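Local coordinates for protein poly-gamma-glutamate hydrolase (Bacillus phage phiNIT1, PDB 3A9L) that hydrolyses the gamma-glutamyl linkages of bacterial poly-gamma-glutamate as a zinc-dependent peptidase of a bacteriophage, at residues 31-37 and 96-102; 114-118 and 143-148. One frame throughout, in Å; residues are numbered along the deposited sequence.

Contact 1: residues 31-37 and 96-102; sequences NPSMIYF and HTDAVSF
Ile35 sits squarely over the imidazole of His96, its CB 3.7 Å from the ring centroid and 9° off the normal, a CH-pi contact. The ring reaches this place with CG beside its own backbone N (chi1 -61°), and its rotation is fixed from both nitrogens: ND1 bonds to Met92 O and NE2 to Ser62 OG. CG2 of Ile35 meets CB of Ala99 at 3.8 Å. On the sheet face that carries Ile35 and Ala99, the ring of Phe37 takes CB of Ser101 over one side, while CB of Ala99 lies at its edge; helix 87-94 packs here through Met92 and Leu93. The backbones form neighbouring parallel strands in the mixed beta-sheet of an open alpha/beta core, joined by hydrogen bonds from Val100 N to Ile35 O and Phe37 N to Val100 O, both 3.1 Å, then Phe102 N to Phe37 O. On the other face the Met34 chain, bent at both chi2 and chi3, curls so that CE comes 3.4 Å from CB of Asp98 and SD lies above a rim of the Tyr36 ring. Tyr36 and Val100 run side by side, with Tyr36 CD1 3.5 Å from Val100 CB. The Tyr36 and Phe102 rings meet rim to rim, planes at 49°, against helix 48-59. Tyr36 OH is hydrogen-bonded to Glu203 OE1 and Asp98 OD2 to Tyr207 OH, while just before the strands begin a water joins Ser33 OG to Thr97 OG1.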
# COMPACT_ATOMS: atom_id res chain seq x y z
N ASN A 31 -0.15 -9.88 -6.87
CA ASN A 31 -0.35 -11.30 -7.14
C ASN A 31 -1.84 -11.61 -7.35
O ASN A 31 -2.67 -11.13 -6.57
CB ASN A 31 0.25 -12.14 -5.99
CG ASN A 31 0.47 -13.61 -6.36
OD1 ASN A 31 -0.40 -14.46 -6.14
ND2 ASN A 31 1.64 -13.92 -6.92
N PRO A 32 -2.18 -12.39 -8.41
CA PRO A 32 -3.54 -12.87 -8.64
C PRO A 32 -4.05 -13.92 -7.64
O PRO A 32 -5.27 -14.01 -7.41
CB PRO A 32 -3.44 -13.53 -10.02
CG PRO A 32 -1.99 -13.87 -10.16
CD PRO A 32 -1.29 -12.75 -9.53
N SER A 33 -3.14 -14.66 -7.03
CA SER A 33 -3.47 -15.90 -6.30
C SER A 33 -3.49 -15.81 -4.79
O SER A 33 -4.34 -16.46 -4.17
CB SER A 33 -2.52 -17.02 -6.69
OG SER A 33 -2.73 -17.37 -8.04
N MET A 34 -2.56 -15.05 -4.22
CA MET A 34 -2.28 -15.09 -2.78
C MET A 34 -2.03 -13.73 -2.12
O MET A 34 -1.29 -12.88 -2.66
CB MET A 34 -1.06 -16.01 -2.52
CG MET A 34 -0.69 -16.21 -1.06
SD MET A 34 -2.05 -16.73 -0.02
CE MET A 34 -2.04 -18.48 -0.26
N ILE A 35 -2.63 -13.52 -0.95
CA ILE A 35 -2.47 -12.26 -0.23
C ILE A 35 -2.21 -12.57 1.26
O ILE A 35 -2.94 -13.32 1.88
CB ILE A 35 -3.72 -11.33 -0.37
CG1 ILE A 35 -3.55 -10.05 0.45
CG2 ILE A 35 -5.02 -12.10 -0.02
CD1 ILE A 35 -4.68 -9.00 0.30
N TYR A 36 -1.14 -12.00 1.80
CA TYR A 36 -0.80 -12.19 3.18
C TYR A 36 -1.10 -10.91 3.88
O TYR A 36 -0.71 -9.83 3.44
CB TYR A 36 0.68 -12.50 3.30
CG TYR A 36 1.07 -13.80 2.67
CD1 TYR A 36 0.72 -15.00 3.28
CD2 TYR A 36 1.75 -13.83 1.46
CE1 TYR A 36 1.08 -16.22 2.72
CE2 TYR A 36 2.09 -15.07 0.88
CZ TYR A 36 1.76 -16.24 1.54
OH TYR A 36 2.09 -17.47 1.01
N PHE A 37 -1.82 -11.01 4.99
CA PHE A 37 -2.33 -9.78 5.59
C PHE A 37 -2.68 -9.91 7.05
O PHE A 37 -2.81 -11.00 7.59
CB PHE A 37 -3.54 -9.27 4.78
CG PHE A 37 -4.82 -9.95 5.10
CD1 PHE A 37 -5.15 -11.18 4.53
CD2 PHE A 37 -5.70 -9.37 6.00
CE1 PHE A 37 -6.36 -11.82 4.86
CE2 PHE A 37 -6.90 -10.00 6.35
CZ PHE A 37 -7.23 -11.22 5.80
N HIS A 96 -8.34 -11.93 -4.69
CA HIS A 96 -7.37 -13.02 -4.55
C HIS A 96 -8.05 -14.35 -4.30
O HIS A 96 -8.97 -14.46 -3.48
CB HIS A 96 -6.39 -12.76 -3.42
CG HIS A 96 -5.59 -11.52 -3.60
ND1 HIS A 96 -6.08 -10.27 -3.34
CD2 HIS A 96 -4.32 -11.35 -4.03
CE1 HIS A 96 -5.15 -9.37 -3.60
NE2 HIS A 96 -4.08 -10.00 -4.04
N THR A 97 -7.56 -15.37 -4.98
CA THR A 97 -8.04 -16.73 -4.74
C THR A 97 -7.88 -17.18 -3.31
O THR A 97 -8.82 -17.73 -2.73
CB THR A 97 -7.31 -17.73 -5.62
OG1 THR A 97 -7.32 -17.24 -6.96
CG2 THR A 97 -8.00 -19.14 -5.56
N ASP A 98 -6.68 -16.97 -2.78
CA ASP A 98 -6.29 -17.49 -1.50
C ASP A 98 -5.91 -16.34 -0.59
O ASP A 98 -5.58 -15.25 -1.06
CB ASP A 98 -5.13 -18.47 -1.66
CG ASP A 98 -5.52 -19.71 -2.44
OD1 ASP A 98 -6.50 -20.39 -2.05
OD2 ASP A 98 -4.87 -20.03 -3.45
N ALA A 99 -5.94 -16.59 0.72
CA ALA A 99 -5.55 -15.60 1.71
C ALA A 99 -5.02 -16.29 2.95
O ALA A 99 -5.58 -17.31 3.39
CB ALA A 99 -6.74 -14.69 2.08
N VAL A 100 -3.91 -15.78 3.45
CA VAL A 100 -3.36 -16.20 4.75
C VAL A 100 -3.30 -15.00 5.71
O VAL A 100 -2.64 -13.99 5.43
CB VAL A 100 -1.97 -16.84 4.57
CG1 VAL A 100 -1.34 -17.15 5.90
CG2 VAL A 100 -2.06 -18.11 3.76
N SER A 101 -3.95 -15.11 6.87
CA SER A 101 -4.01 -13.97 7.80
C SER A 101 -3.08 -14.22 8.98
O SER A 101 -2.89 -15.34 9.35
CB SER A 101 -5.42 -13.75 8.32
OG SER A 101 -5.89 -14.87 9.04
N PHE A 102 -2.50 -13.17 9.55
CA PHE A 102 -1.57 -13.35 10.66
C PHE A 102 -2.03 -12.61 11.93
O PHE A 102 -2.22 -11.39 11.91
CB PHE A 102 -0.16 -12.90 10.27
CG PHE A 102 0.43 -13.68 9.11
CD1 PHE A 102 0.09 -13.38 7.79
CD2 PHE A 102 1.31 -14.72 9.36
CE1 PHE A 102 0.64 -14.11 6.71
CE2 PHE A 102 1.88 -15.44 8.29
CZ PHE A 102 1.53 -15.14 6.98
O HOH W 1 -5.11 -18.36 -8.58

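Contact 2: residues 114-118 and 143-148; sequences LVGGL and RFTATD
The carbonyl oxygen of Thr145 accepts the amide of Gly117, N to O 2.9 Å and almost straight at the hydrogen (173°), although the donor stands well above the carbonyl plane. A water that donates to Gly117 O, at 2.8 Å, also makes a weak bond to this Thr145 oxygen. One residue on, Gly117 CA lies 3.1 Å from Ala146 O in a CA-H...O contact, and Asn154 ND2 bonds to that same Ala146 oxygen. Gly116 and Gly117 bring bare backbone against the loop, Gly116 CA lying near Thr145 O, and Gly117 takes a positive phi of 106°. At the strand end of the contact a second water lies between Leu114 O and Phe144 O, 2.7 Å from each. Leu114 bridges two side chains with one methyl: CD1 touches the Phe144 ring at its edge, 3.9 Å from CD2, and meets the guanidinium of Arg143 obliquely, 3.6 Å from NE. The Arg143 chain is extended from CG to NE, which carries the guanidinium out to that methyl, while its CB packs over one face of the Phe144 ring. At the far end Leu118 crosses Thr147 at about a right angle, with CD2 3.5 Å from Thr147 CB and close to Thr147 O. Here the irregular loop between strands 138-139 and 162-167 packs on the end of strand 113-116, and its Phe144 side chain lies about 7 Å from the zinc ion bound by His40, Glu45 and His103 and near a bound phosphate, consistent with a position beside the zinc pocket.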
# COMPACT_ATOMS: atom_id res chain seq x y z
N LEU A 114 -1.63 -21.64 16.40
CA LEU A 114 -2.91 -22.30 16.24
C LEU A 114 -3.48 -21.90 14.89
O LEU A 114 -3.84 -20.73 14.66
CB LEU A 114 -3.88 -21.94 17.39
CG LEU A 114 -3.32 -22.02 18.83
CD1 LEU A 114 -4.27 -21.38 19.83
CD2 LEU A 114 -3.02 -23.47 19.22
N VAL A 115 -3.53 -22.88 13.99
CA VAL A 115 -3.84 -22.62 12.58
C VAL A 115 -5.25 -23.10 12.24
O VAL A 115 -5.59 -24.26 12.47
CB VAL A 115 -2.81 -23.32 11.66
CG1 VAL A 115 -2.93 -22.81 10.22
CG2 VAL A 115 -1.39 -23.12 12.18
N GLY A 116 -6.06 -22.21 11.69
CA GLY A 116 -7.39 -22.60 11.25
C GLY A 116 -7.73 -21.95 9.94
O GLY A 116 -6.85 -21.61 9.16
N GLY A 117 -9.02 -21.76 9.71
CA GLY A 117 -9.49 -21.23 8.45
C GLY A 117 -10.12 -22.37 7.66
O GLY A 117 -10.02 -23.54 8.07
N LEU A 118 -10.78 -22.05 6.54
CA LEU A 118 -11.47 -23.08 5.73
C LEU A 118 -10.59 -23.71 4.67
O LEU A 118 -10.93 -24.76 4.13
CB LEU A 118 -12.77 -22.52 5.11
CG LEU A 118 -13.92 -22.27 6.11
CD1 LEU A 118 -14.99 -21.43 5.47
CD2 LEU A 118 -14.48 -23.59 6.74
N ARG A 143 -10.71 -22.70 20.19
CA ARG A 143 -10.78 -21.30 19.81
C ARG A 143 -10.02 -21.12 18.49
O ARG A 143 -9.21 -21.98 18.10
CB ARG A 143 -10.09 -20.45 20.88
CG ARG A 143 -8.64 -20.88 21.10
CD ARG A 143 -7.88 -20.06 22.12
NE ARG A 143 -6.62 -20.72 22.44
CZ ARG A 143 -5.69 -20.24 23.27
NH1 ARG A 143 -5.84 -19.06 23.87
NH2 ARG A 143 -4.58 -20.94 23.49
N PHE A 144 -10.28 -20.00 17.83
CA PHE A 144 -9.51 -19.59 16.63
C PHE A 144 -9.62 -20.56 15.45
O PHE A 144 -8.71 -20.63 14.61
CB PHE A 144 -8.04 -19.40 16.98
CG PHE A 144 -7.80 -18.39 18.07
CD1 PHE A 144 -8.52 -17.20 18.11
CD2 PHE A 144 -6.84 -18.62 19.03
CE1 PHE A 144 -8.28 -16.26 19.13
CE2 PHE A 144 -6.60 -17.70 20.06
CZ PHE A 144 -7.31 -16.51 20.10
N THR A 145 -10.70 -21.32 15.39
CA THR A 145 -10.83 -22.31 14.32
C THR A 145 -11.18 -21.65 12.99
O THR A 145 -10.90 -22.20 11.92
CB THR A 145 -11.90 -23.41 14.60
OG1 THR A 145 -13.20 -22.83 14.58
CG2 THR A 145 -11.66 -24.10 15.93
N ALA A 146 -11.81 -20.48 13.07
CA ALA A 146 -12.22 -19.72 11.86
C ALA A 146 -12.82 -20.54 10.72
O ALA A 146 -12.27 -20.58 9.62
CB ALA A 146 -11.02 -18.89 11.36
N THR A 147 -13.93 -21.23 10.96
CA THR A 147 -14.56 -21.99 9.88
C THR A 147 -15.89 -21.36 9.46
O THR A 147 -16.67 -21.99 8.79
CB THR A 147 -14.79 -23.48 10.24
OG1 THR A 147 -15.68 -23.58 11.36
CG2 THR A 147 -13.44 -24.19 10.51
N ASP A 148 -16.11 -20.12 9.88
CA ASP A 148 -17.33 -19.36 9.58
C ASP A 148 -17.08 -18.54 8.36
O ASP A 148 -15.93 -18.37 7.99
CB ASP A 148 -17.64 -18.44 10.76
CG ASP A 148 -16.51 -17.50 11.05
OD1 ASP A 148 -15.54 -17.88 11.77
OD2 ASP A 148 -16.60 -16.37 10.56
O HOH W 2 -6.22 -19.88 13.79
O HOH W 3 -9.45 -24.93 10.46

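In the fold
Both contacts reach the same mixed sheet. Contact 1 joins two of its inner strands, 34-42 and 98-105, in a largely buried setting; contact 2, only partly buried, sets a loop against the short strand 113-116, next to the edge strand 138-139. Their centres lie about 16 Å apart, and strand 162-167 runs between 98-105 and 113-116 in the sheet. Repeated backbone bonds and apolar or aromatic packing on two faces hold contact 1, whereas contact 2 has one direct backbone bond, bridging waters and close glycine packing. The zinc site relates them: strand 98-105 carries the ligand His103 just beyond residues 96-102, while Phe144 of contact 2, not a ligand, lies in the neighbourhood of the same ion.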